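(S)-ureidoglycine aminohydrolase (Escherichia coli, PDB 1RC6) catalyses the manganese-dependent hydrolysis of (S)-ureidoglycine to (S)-ureidoglycolate and ammonia, a deamination step in the anaerobic use of allantoin as a nitrogen source. Local coordinates at residues N37-P40 with D46-I49; F84-S89 with Y205-Q210; N91-A94 with K99-A102; S115-V120 with I129-R134. All coordinates share one frame; numbering follows the deposited sequence.

How the contacts relate
Followed from the N terminus, the chain first closes contact 1, where the loop residues 37-40 meet strand 46-49, an outermost strand of the six-stranded sheet. Contact 2 then spans the greatest sequence distance, joining 84-89 in the first cupin domain to 205-210 in the second. Contacts 3 and 4 follow one another within that span: the hairpin 91-94 with 99-102, then 115-120 with 129-134. No two contacts cross. Strand 127-135 lies beside strand 81-89, bringing contact 4 against contact 2 through main-chain pairing, while a probable hydrogen bond from Thr-93 N to Val-120 O connects contacts 3 and 4. Ile-92 packs on Leu-85 and Val-87, linking contacts 2 and 3; contact 1 touches none of the others.

Contact 1 (N37-P40 with D46-I49); sequences NIIP and DATI
Asn-37 and Ala-47 join their main chains through a single hydrogen bond: Asn-37 N donates to Ala-47 O at 2.6 Å, with an N-H...O angle of 163°. The donor lies almost along the C=O axis, at a C=O...N angle of 174°. The closest CA atoms are those of Asn-37 and Thr-48, 5.2 Å apart, but residues 37-40 form no regular strand, and the pairing goes no further than this bond. Among the side chains, Ile-49 is the main partner. CG of Asn-37 stands beside its own backbone N (chi1 -69°), which directs the side chain across that of Ile-49 at about a right angle and leaves Asn-37 CG 3.6 Å from Ile-49 CD1. Two residues on, Ile-39 reaches over with an extended CG1 branch, its CD1 lying 3.9 Å from Ile-49 CG1 and 4.1 Å from Ala-47 CB. A glycine in place of Asn-37 would keep the main-chain donor, but losing CB and CG would probably open a gap beside the end of Ile-49 and let that branch turn more freely. Strand 46-49 already pairs with strand 60-67, through Asp-46 with Thr-65 and Thr-48 with Leu-63, and Ile-39 also rests on Tyr-62. The contact is thus a loop laid against strand 46-49, at one edge of the antiparallel sheet of the N-terminal cupin domain.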
loop_
_atom_site.group_PDB
_atom_site.type_symbol
_atom_site.label_atom_id
_atom_site.label_comp_id
_atom_site.label_asym_id
_atom_site.label_seq_id
_atom_site.Cartn_x
_atom_site.Cartn_y
_atom_site.Cartn_z
ATOM N N ASN A 37 4.737 9.265 -13.205
ATOM C CA ASN A 37 6.155 9.396 -12.916
ATOM C C ASN A 37 6.971 8.470 -13.806
ATOM O O ASN A 37 6.670 7.278 -13.923
ATOM C CB ASN A 37 6.420 9.034 -11.462
ATOM C CG ASN A 37 5.863 10.042 -10.500
ATOM O OD1 ASN A 37 6.390 11.142 -10.383
ATOM N ND2 ASN A 37 4.793 9.677 -9.802
ATOM N N ILE A 38 8.003 9.016 -14.438
ATOM C CA ILE A 38 8.874 8.219 -15.290
ATOM C C ILE A 38 9.971 7.718 -14.382
ATOM O O ILE A 38 10.850 8.475 -14.017
ATOM C CB ILE A 38 9.527 9.060 -16.390
ATOM C CG1 ILE A 38 8.474 9.503 -17.407
ATOM C CG2 ILE A 38 10.651 8.274 -17.032
ATOM C CD1 ILE A 38 7.775 8.363 -18.081
ATOM N N ILE A 39 9.914 6.447 -14.007
ATOM C CA ILE A 39 10.924 5.889 -13.124
ATOM C C ILE A 39 11.793 4.877 -13.860
ATOM O O ILE A 39 11.294 3.883 -14.382
ATOM C CB ILE A 39 10.279 5.177 -11.914
ATOM C CG1 ILE A 39 9.350 6.142 -11.172
ATOM C CG2 ILE A 39 11.361 4.666 -10.971
ATOM C CD1 ILE A 39 8.567 5.488 -10.052
ATOM N N PRO A 40 13.110 5.117 -13.910
ATOM C CA PRO A 40 13.985 4.165 -14.603
ATOM C C PRO A 40 13.765 2.719 -14.112
ATOM O O PRO A 40 13.632 2.457 -12.913
ATOM C CB PRO A 40 15.390 4.698 -14.303
ATOM C CG PRO A 40 15.213 5.461 -13.019
ATOM C CD PRO A 40 13.889 6.158 -13.219
ATOM N N ASP A 46 2.265 2.686 -16.261
ATOM C CA ASP A 46 2.155 4.024 -15.696
ATOM C C ASP A 46 2.450 3.952 -14.203
ATOM O O ASP A 46 1.719 3.310 -13.451
ATOM C CB ASP A 46 0.747 4.588 -15.902
ATOM C CG ASP A 46 0.364 4.680 -17.360
ATOM O OD1 ASP A 46 1.248 5.048 -18.159
ATOM O OD2 ASP A 46 -0.814 4.395 -17.696
ATOM N N ALA A 47 3.529 4.594 -13.772
ATOM C CA ALA A 47 3.863 4.579 -12.352
ATOM C C ALA A 47 3.564 5.927 -11.732
ATOM O O ALA A 47 3.897 6.980 -12.275
ATOM C CB ALA A 47 5.329 4.224 -12.136
ATOM N N THR A 48 2.913 5.896 -10.586
ATOM C CA THR A 48 2.600 7.123 -9.910
ATOM C C THR A 48 3.001 7.035 -8.445
ATOM O O THR A 48 2.431 6.282 -7.664
ATOM C CB THR A 48 1.104 7.457 -10.085
ATOM O OG1 THR A 48 0.669 8.278 -8.999
ATOM C CG2 THR A 48 0.271 6.194 -10.159
ATOM N N ILE A 49 4.034 7.790 -8.103
ATOM C CA ILE A 49 4.554 7.856 -6.743
ATOM C C ILE A 49 3.526 8.504 -5.801
ATOM O O ILE A 49 2.881 9.491 -6.165
ATOM C CB ILE A 49 5.841 8.675 -6.723
ATOM C CG1 ILE A 49 6.892 7.989 -7.584
ATOM C CG2 ILE A 49 6.325 8.854 -5.316
ATOM C CD1 ILE A 49 8.074 8.872 -7.908
#

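Contact 2 (F84-S89 with Y205-Q210); sequences FLYVIS and YILSGQ
Ile-88 and Leu-207 meet where the two cupin domains of the chain pack on each other, each at the first position of a classic beta bulge. Gln-128 is paired with both Ile-88 and Ser-89, and Ser-248 with both Leu-207 and Ser-208. The backbone angles fit this: phi and psi are -69° and -37° at Ile-88, and Leu-207 is nearly the same. The CA atoms of Ile-88 and Leu-207 are 7.2 Å apart, and Ile-88 CG1 comes within 4.2 Å of Leu-207 CD2. A tyrosine two residues before each bulge completes a reciprocal exchange. Tyr-86 meets Leu-207 from the opposite direction, with Tyr-86 CE2 3.9 Å from Leu-207 CD2 and Tyr-86 OH 3.9 Å from Leu-207 CD1. In return, CD1 of Ile-88 approaches CE2 of Tyr-205 obliquely to the ring, at 3.5 Å, the two side chains crossing at about a right angle. Each ring also has the bulge residue of its own segment at its edge, Ile-88 CG1 in the plane of Tyr-86 and Leu-207 CD2 in that of Tyr-205. Around the four, Ile-250 touches both tyrosines and Ile-183 touches Tyr-86 and Leu-207. Leu-207 also lies near Tyr-249, a likely substrate-binding residue by similarity. The touching atoms are almost all carbon and the two segments share no hydrogen bond, consistent with the domains being held here by apolar packing.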
loop_
_atom_site.group_PDB
_atom_site.type_symbol
_atom_site.label_atom_id
_atom_site.label_comp_id
_atom_site.label_asym_id
_atom_site.label_seq_id
_atom_site.Cartn_x
_atom_site.Cartn_y
_atom_site.Cartn_z
ATOM N N PHE A 84 7.563 -4.359 -0.701
ATOM C CA PHE A 84 6.309 -5.099 -0.621
ATOM C C PHE A 84 5.450 -4.794 -1.836
ATOM O O PHE A 84 5.273 -3.634 -2.205
ATOM C CB PHE A 84 5.566 -4.716 0.665
ATOM C CG PHE A 84 4.179 -5.281 0.762
ATOM C CD1 PHE A 84 3.110 -4.631 0.168
ATOM C CD2 PHE A 84 3.947 -6.483 1.436
ATOM C CE1 PHE A 84 1.825 -5.166 0.235
ATOM C CE2 PHE A 84 2.663 -7.028 1.509
ATOM C CZ PHE A 84 1.602 -6.370 0.908
ATOM N N LEU A 85 4.907 -5.832 -2.452
ATOM C CA LEU A 85 4.068 -5.661 -3.625
ATOM C C LEU A 85 2.705 -6.306 -3.400
ATOM O O LEU A 85 2.612 -7.367 -2.801
ATOM C CB LEU A 85 4.748 -6.289 -4.850
ATOM C CG LEU A 85 4.007 -6.288 -6.199
ATOM C CD1 LEU A 85 4.971 -6.615 -7.328
ATOM C CD2 LEU A 85 2.865 -7.275 -6.164
ATOM N N TYR A 86 1.648 -5.660 -3.885
ATOM C CA TYR A 86 0.304 -6.190 -3.744
ATOM C C TYR A 86 -0.455 -6.061 -5.060
ATOM O O TYR A 86 -0.575 -4.974 -5.617
ATOM C CB TYR A 86 -0.454 -5.447 -2.650
ATOM C CG TYR A 86 -1.890 -5.877 -2.532
ATOM C CD1 TYR A 86 -2.254 -6.923 -1.698
ATOM C CD2 TYR A 86 -2.880 -5.277 -3.306
ATOM C CE1 TYR A 86 -3.569 -7.374 -1.633
ATOM C CE2 TYR A 86 -4.199 -5.717 -3.255
ATOM C CZ TYR A 86 -4.536 -6.772 -2.419
ATOM O OH TYR A 86 -5.827 -7.259 -2.408
ATOM N N VAL A 87 -0.961 -7.181 -5.557
ATOM C CA VAL A 87 -1.703 -7.174 -6.798
ATOM C C VAL A 87 -3.119 -6.703 -6.546
ATOM O O VAL A 87 -3.938 -7.425 -5.987
ATOM C CB VAL A 87 -1.768 -8.566 -7.442
ATOM C CG1 VAL A 87 -2.606 -8.493 -8.720
ATOM C CG2 VAL A 87 -0.353 -9.074 -7.740
ATOM N N ILE A 88 -3.395 -5.476 -6.960
ATOM C CA ILE A 88 -4.712 -4.903 -6.797
ATOM C C ILE A 88 -5.690 -5.633 -7.720
ATOM O O ILE A 88 -6.841 -5.875 -7.356
ATOM C CB ILE A 88 -4.673 -3.393 -7.122
ATOM C CG1 ILE A 88 -3.790 -2.675 -6.095
ATOM C CG2 ILE A 88 -6.073 -2.815 -7.122
ATOM C CD1 ILE A 88 -3.423 -1.264 -6.479
ATOM N N SER A 89 -5.221 -6.001 -8.905
ATOM C CA SER A 89 -6.059 -6.702 -9.865
ATOM C C SER A 89 -5.221 -7.210 -11.040
ATOM O O SER A 89 -4.172 -6.642 -11.358
ATOM C CB SER A 89 -7.118 -5.764 -10.405
ATOM O OG SER A 89 -6.509 -4.830 -11.275
ATOM N N TYR A 205 -4.481 2.764 0.640
ATOM C CA TYR A 205 -5.007 2.816 -0.711
ATOM C C TYR A 205 -6.348 2.107 -0.624
ATOM O O TYR A 205 -6.415 0.947 -0.216
ATOM C CB TYR A 205 -4.111 2.065 -1.687
ATOM C CG TYR A 205 -4.657 2.042 -3.094
ATOM C CD1 TYR A 205 -4.589 3.176 -3.908
ATOM C CD2 TYR A 205 -5.252 0.891 -3.617
ATOM C CE1 TYR A 205 -5.095 3.163 -5.211
ATOM C CE2 TYR A 205 -5.761 0.869 -4.918
ATOM C CZ TYR A 205 -5.679 2.007 -5.709
ATOM O OH TYR A 205 -6.176 1.985 -6.999
ATOM N N ILE A 206 -7.415 2.809 -0.992
ATOM C CA ILE A 206 -8.753 2.238 -0.941
ATOM C C ILE A 206 -8.920 1.216 -2.045
ATOM O O ILE A 206 -8.972 1.566 -3.224
ATOM C CB ILE A 206 -9.801 3.314 -1.117
ATOM C CG1 ILE A 206 -9.531 4.442 -0.123
ATOM C CG2 ILE A 206 -11.185 2.718 -0.919
ATOM C CD1 ILE A 206 -9.567 4.008 1.320
ATOM N N LEU A 207 -9.010 -0.048 -1.645
ATOM C CA LEU A 207 -9.145 -1.159 -2.582
ATOM C C LEU A 207 -10.511 -1.308 -3.227
ATOM O O LEU A 207 -10.618 -1.683 -4.397
ATOM C CB LEU A 207 -8.788 -2.465 -1.884
ATOM C CG LEU A 207 -7.309 -2.630 -1.582
ATOM C CD1 LEU A 207 -7.097 -3.898 -0.786
ATOM C CD2 LEU A 207 -6.538 -2.675 -2.892
ATOM N N SER A 208 -11.559 -1.029 -2.466
ATOM C CA SER A 208 -12.896 -1.163 -3.011
ATOM C C SER A 208 -13.939 -0.511 -2.135
ATOM O O SER A 208 -13.673 -0.115 -1.002
ATOM C CB SER A 208 -13.253 -2.641 -3.177
ATOM O OG SER A 208 -13.512 -3.236 -1.914
ATOM N N GLY A 209 -15.142 -0.415 -2.685
ATOM C CA GLY A 209 -16.240 0.168 -1.955
ATOM C C GLY A 209 -16.179 1.671 -1.910
ATOM O O GLY A 209 -15.559 2.314 -2.748
ATOM N N GLN A 210 -16.829 2.227 -0.903
ATOM C CA GLN A 210 -16.890 3.657 -0.727
ATOM C C GLN A 210 -17.213 3.907 0.728
ATOM O O GLN A 210 -18.014 3.194 1.324
ATOM C CB GLN A 210 -17.989 4.223 -1.618
ATOM C CG GLN A 210 -18.408 5.632 -1.279
ATOM C CD GLN A 210 -19.518 6.125 -2.182
ATOM O OE1 GLN A 210 -20.541 5.457 -2.339
ATOM N NE2 GLN A 210 -19.325 7.298 -2.780
#

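Contact 3 (N91-A94 with K99-A102)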
loop_
_atom_site.group_PDB
_atom_site.type_symbol
_atom_site.label_atom_id
_atom_site.label_comp_id
_atom_site.label_asym_id
_atom_site.label_seq_id
_atom_site.Cartn_x
_atom_site.Cartn_y
_atom_site.Cartn_z
ATOM N N ASN A 91 -3.026 -10.191 -13.188
ATOM C CA ASN A 91 -2.092 -11.272 -12.917
ATOM C C ASN A 91 -0.716 -10.877 -13.340
ATOM O O ASN A 91 -0.520 -10.425 -14.469
ATOM C CB ASN A 91 -2.483 -12.540 -13.676
ATOM C CG ASN A 91 -3.611 -13.273 -13.018
ATOM O OD1 ASN A 91 -4.761 -12.854 -13.112
ATOM N ND2 ASN A 91 -3.291 -14.369 -12.323
ATOM N N ILE A 92 0.240 -11.072 -12.442
ATOM C CA ILE A 92 1.619 -10.730 -12.723
ATOM C C ILE A 92 2.533 -11.887 -12.358
ATOM O O ILE A 92 2.109 -12.886 -11.777
ATOM C CB ILE A 92 2.072 -9.491 -11.911
ATOM C CG1 ILE A 92 2.250 -9.868 -10.447
ATOM C CG2 ILE A 92 1.036 -8.386 -12.011
ATOM C CD1 ILE A 92 3.366 -9.102 -9.790
ATOM N N THR A 93 3.803 -11.734 -12.699
ATOM C CA THR A 93 4.797 -12.743 -12.413
ATOM C C THR A 93 5.939 -12.035 -11.722
ATOM O O THR A 93 6.668 -11.258 -12.331
ATOM C CB THR A 93 5.300 -13.406 -13.712
ATOM O OG1 THR A 93 4.215 -14.096 -14.331
ATOM C CG2 THR A 93 6.424 -14.392 -13.423
ATOM N N ALA A 94 6.085 -12.297 -10.437
ATOM C CA ALA A 94 7.142 -11.667 -9.670
ATOM C C ALA A 94 8.299 -12.623 -9.496
ATOM O O ALA A 94 8.131 -13.843 -9.566
ATOM C CB ALA A 94 6.614 -11.247 -8.313
ATOM N N LYS A 99 13.323 -17.392 -6.748
ATOM C CA LYS A 99 12.047 -18.071 -6.949
ATOM C C LYS A 99 11.160 -17.281 -7.892
ATOM O O LYS A 99 11.510 -16.179 -8.309
ATOM C CB LYS A 99 11.332 -18.270 -5.619
ATOM C CG LYS A 99 12.201 -18.865 -4.530
ATOM C CD LYS A 99 11.451 -18.895 -3.219
ATOM C CE LYS A 99 12.396 -19.011 -2.035
ATOM N NZ LYS A 99 11.642 -18.866 -0.746
ATOM N N THR A 100 10.007 -17.853 -8.226
ATOM C CA THR A 100 9.043 -17.215 -9.123
ATOM C C THR A 100 7.662 -17.316 -8.504
ATOM O O THR A 100 7.316 -18.344 -7.945
ATOM C CB THR A 100 8.993 -17.909 -10.504
ATOM O OG1 THR A 100 10.193 -17.624 -11.229
ATOM C CG2 THR A 100 7.803 -17.415 -11.309
ATOM N N PHE A 101 6.869 -16.255 -8.605
ATOM C CA PHE A 101 5.530 -16.278 -8.041
ATOM C C PHE A 101 4.497 -15.802 -9.053
ATOM O O PHE A 101 4.674 -14.769 -9.696
ATOM C CB PHE A 101 5.473 -15.400 -6.791
ATOM C CG PHE A 101 6.578 -15.673 -5.806
ATOM C CD1 PHE A 101 7.833 -15.113 -5.980
ATOM C CD2 PHE A 101 6.362 -16.507 -4.711
ATOM C CE1 PHE A 101 8.869 -15.377 -5.073
ATOM C CE2 PHE A 101 7.375 -16.782 -3.807
ATOM C CZ PHE A 101 8.638 -16.212 -3.989
ATOM N N ALA A 102 3.431 -16.576 -9.202
ATOM C CA ALA A 102 2.364 -16.227 -10.123
ATOM C C ALA A 102 1.311 -15.580 -9.244
ATOM O O ALA A 102 0.517 -16.265 -8.595
ATOM C CB ALA A 102 1.808 -17.479 -10.799
#
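Thr-93 and Thr-100 touch through their methyl groups, Thr-93 CG2 to Thr-100 CG2 at 3.9 Å, although they are not directly paired across the strands. Both hold the same rotamer: OG1 stands next to the backbone N (chi1 -64° in Thr-93), and CG2 is swung to the far side of CB from that nitrogen. The methyls therefore face one another while the side chains run at a slant. On the same face Thr-93 is paired with Ala-102 in a non-hydrogen-bonded antiparallel pair, with CA atoms 4.8 Å apart. Strands 91-96 and 99-104 form a beta hairpin at the outer part of the N-terminal cupin domain, their short segments running antiparallel. The hydrogen-bonded pair is Ala-94 with Phe-101: Ala-94 N to Phe-101 O and Phe-101 N to Ala-94 O are each 2.9 Å, the first with its donor in the carbonyl plane and the second with its donor tilted 26° from it. Phe-101 O also receives a CA-H...O contact from Thr-93 CA at 3.4 Å. In Phe-101, CG lies beside the backbone N (chi1 -50°), which brings the ring alongside Ala-94 O: that oxygen sits at the ring edge, near its plane, 3.8 Å from Phe-101 CD1. The ring also packs on Leu-146. Ile-92 touches Leu-103 of the partner strand and is buried against Leu-85, Val-87 and Ile-129, where the hairpin meets the neighbouring sheet.

Contact 4 (S115-V120 with I129-R134); sequences SLMTFV and IFLYKR
Met-117 is the first residue of 115-120 to reach Leu-131. Its side chain runs out extended through CB and CG (chi1 161°), which brings SD to 4.4 Å from Leu-131 CD2, a loose apolar touch. Its main chain is tied by hydrogen bonding to Phe-76, which also touches Leu-131. Past Thr-118, whose main chain pairs with Lys-95, comes Phe-119, the chief partner. Here CG sits in the crowded position between the backbone N and the carbonyl carbon (chi1 49°), and the ring comes at Leu-131 from the opposite direction. CZ of Phe-119 lies 3.7 Å from Leu-131 CD1 and its CE1 4.1 Å from the same methyl, with the approach oblique to the ring. CG of Met-117 stands in the plane of that ring at its edge, so the two side chains from the first segment flank one another as they converge on one leucine. All three are buried. Val-120 ends the segment, pairing its main chain with Thr-93. On strand 127-135, Tyr-132 faces away from this core; its OH accepts a hydrogen bond of 2.8 Å from Arg-134 NH1 and lies in the plane of that guanidinium, while Tyr-132 stacks on Phe-59. CA atoms of Met-117 and Leu-131 are 11.0 Å apart, and those of Phe-119 and Ile-129 9.9 Å, spacings of sheets packed face to face: the apolar interior of a cupin beta-barrel, closed between two sheets.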
loop_
_atom_site.group_PDB
_atom_site.type_symbol
_atom_site.label_atom_id
_atom_site.label_comp_id
_atom_site.label_asym_id
_atom_site.label_seq_id
_atom_site.Cartn_x
_atom_site.Cartn_y
_atom_site.Cartn_z
ATOM N N SER A 115 17.205 -8.308 -1.242
ATOM C CA SER A 115 16.614 -9.169 -2.249
ATOM C C SER A 115 15.794 -8.424 -3.285
ATOM O O SER A 115 14.583 -8.301 -3.148
ATOM C CB SER A 115 15.750 -10.241 -1.595
ATOM O OG SER A 115 16.541 -11.110 -0.813
ATOM N N LEU A 116 16.466 -7.919 -4.316
ATOM C CA LEU A 116 15.805 -7.226 -5.404
ATOM C C LEU A 116 14.606 -8.020 -5.895
ATOM O O LEU A 116 14.603 -9.256 -5.883
ATOM C CB LEU A 116 16.768 -7.038 -6.556
ATOM C CG LEU A 116 17.517 -5.706 -6.589
ATOM C CD1 LEU A 116 17.891 -5.275 -5.182
ATOM C CD2 LEU A 116 18.727 -5.847 -7.504
ATOM N N MET A 117 13.585 -7.298 -6.337
ATOM C CA MET A 117 12.355 -7.907 -6.825
ATOM C C MET A 117 12.127 -7.481 -8.273
ATOM O O MET A 117 12.464 -6.357 -8.658
ATOM C CB MET A 117 11.193 -7.433 -5.958
ATOM C CG MET A 117 9.822 -7.595 -6.571
ATOM S SD MET A 117 8.537 -6.591 -5.738
ATOM C CE MET A 117 8.642 -7.203 -4.017
ATOM N N THR A 118 11.597 -8.389 -9.085
ATOM C CA THR A 118 11.289 -8.056 -10.469
ATOM C C THR A 118 9.879 -8.534 -10.681
ATOM O O THR A 118 9.420 -9.443 -9.994
ATOM C CB THR A 118 12.223 -8.738 -11.482
ATOM O OG1 THR A 118 12.325 -10.134 -11.184
ATOM C CG2 THR A 118 13.606 -8.086 -11.450
ATOM N N PHE A 119 9.170 -7.905 -11.606
ATOM C CA PHE A 119 7.796 -8.300 -11.848
ATOM C C PHE A 119 7.352 -7.815 -13.197
ATOM O O PHE A 119 7.840 -6.811 -13.698
ATOM C CB PHE A 119 6.870 -7.738 -10.770
ATOM C CG PHE A 119 7.061 -6.284 -10.525
ATOM C CD1 PHE A 119 7.820 -5.840 -9.441
ATOM C CD2 PHE A 119 6.542 -5.348 -11.412
ATOM C CE1 PHE A 119 8.061 -4.478 -9.248
ATOM C CE2 PHE A 119 6.777 -3.985 -11.232
ATOM C CZ PHE A 119 7.539 -3.547 -10.147
ATOM N N VAL A 120 6.422 -8.544 -13.785
ATOM C CA VAL A 120 5.921 -8.210 -15.088
ATOM C C VAL A 120 4.497 -8.666 -15.194
ATOM O O VAL A 120 4.075 -9.622 -14.546
ATOM C CB VAL A 120 6.731 -8.901 -16.204
ATOM C CG1 VAL A 120 6.030 -8.732 -17.545
ATOM C CG2 VAL A 120 8.095 -8.290 -16.286
ATOM N N ILE A 129 -0.822 -2.804 -9.820
ATOM C CA ILE A 129 -0.037 -3.124 -8.639
ATOM C C ILE A 129 0.154 -1.983 -7.622
ATOM O O ILE A 129 0.088 -0.799 -7.965
ATOM C CB ILE A 129 1.337 -3.679 -9.123
ATOM C CG1 ILE A 129 1.528 -5.066 -8.541
ATOM C CG2 ILE A 129 2.471 -2.739 -8.828
ATOM C CD1 ILE A 129 0.519 -6.064 -9.099
ATOM N N PHE A 130 0.359 -2.354 -6.360
ATOM C CA PHE A 130 0.613 -1.388 -5.289
ATOM C C PHE A 130 2.011 -1.704 -4.778
ATOM O O PHE A 130 2.270 -2.826 -4.362
ATOM C CB PHE A 130 -0.370 -1.550 -4.137
ATOM C CG PHE A 130 -0.029 -0.705 -2.939
ATOM C CD1 PHE A 130 -0.121 0.678 -3.002
ATOM C CD2 PHE A 130 0.437 -1.287 -1.773
ATOM C CE1 PHE A 130 0.249 1.467 -1.924
ATOM C CE2 PHE A 130 0.814 -0.513 -0.685
ATOM C CZ PHE A 130 0.721 0.868 -0.759
ATOM N N LEU A 131 2.907 -0.723 -4.804
ATOM C CA LEU A 131 4.285 -0.925 -4.367
ATOM C C LEU A 131 4.643 -0.126 -3.148
ATOM O O LEU A 131 4.111 0.962 -2.938
ATOM C CB LEU A 131 5.259 -0.563 -5.478
ATOM C CG LEU A 131 5.628 -1.699 -6.426
ATOM C CD1 LEU A 131 6.590 -1.157 -7.454
ATOM C CD2 LEU A 131 6.245 -2.873 -5.647
ATOM N N TYR A 132 5.586 -0.656 -2.372
ATOM C CA TYR A 132 6.011 -0.012 -1.147
ATOM C C TYR A 132 7.441 -0.365 -0.808
ATOM O O TYR A 132 7.872 -1.499 -1.014
ATOM C CB TYR A 132 5.089 -0.455 -0.015
ATOM C CG TYR A 132 5.459 0.053 1.360
ATOM C CD1 TYR A 132 6.483 -0.535 2.092
ATOM C CD2 TYR A 132 4.752 1.103 1.949
ATOM C CE1 TYR A 132 6.784 -0.096 3.388
ATOM C CE2 TYR A 132 5.051 1.548 3.236
ATOM C CZ TYR A 132 6.058 0.942 3.951
ATOM O OH TYR A 132 6.304 1.334 5.253
ATOM N N LYS A 133 8.184 0.605 -0.290
ATOM C CA LYS A 133 9.561 0.354 0.097
ATOM C C LYS A 133 9.939 1.274 1.242
ATOM O O LYS A 133 9.409 2.367 1.361
ATOM C CB LYS A 133 10.511 0.593 -1.074
ATOM C CG LYS A 133 10.668 2.064 -1.460
ATOM C CD LYS A 133 11.811 2.277 -2.449
ATOM C CE LYS A 133 11.927 3.731 -2.839
ATOM N NZ LYS A 133 13.070 3.998 -3.750
ATOM N N ARG A 134 10.848 0.815 2.093
ATOM C CA ARG A 134 11.335 1.608 3.222
ATOM C C ARG A 134 12.723 1.097 3.584
ATOM O O ARG A 134 13.131 0.027 3.138
ATOM C CB ARG A 134 10.416 1.484 4.444
ATOM C CG ARG A 134 10.498 0.164 5.156
ATOM C CD ARG A 134 9.598 0.109 6.378
ATOM N NE ARG A 134 9.978 1.076 7.407
ATOM C CZ ARG A 134 9.256 2.154 7.713
ATOM N NH1 ARG A 134 8.114 2.398 7.072
ATOM N NH2 ARG A 134 9.678 2.995 8.645
#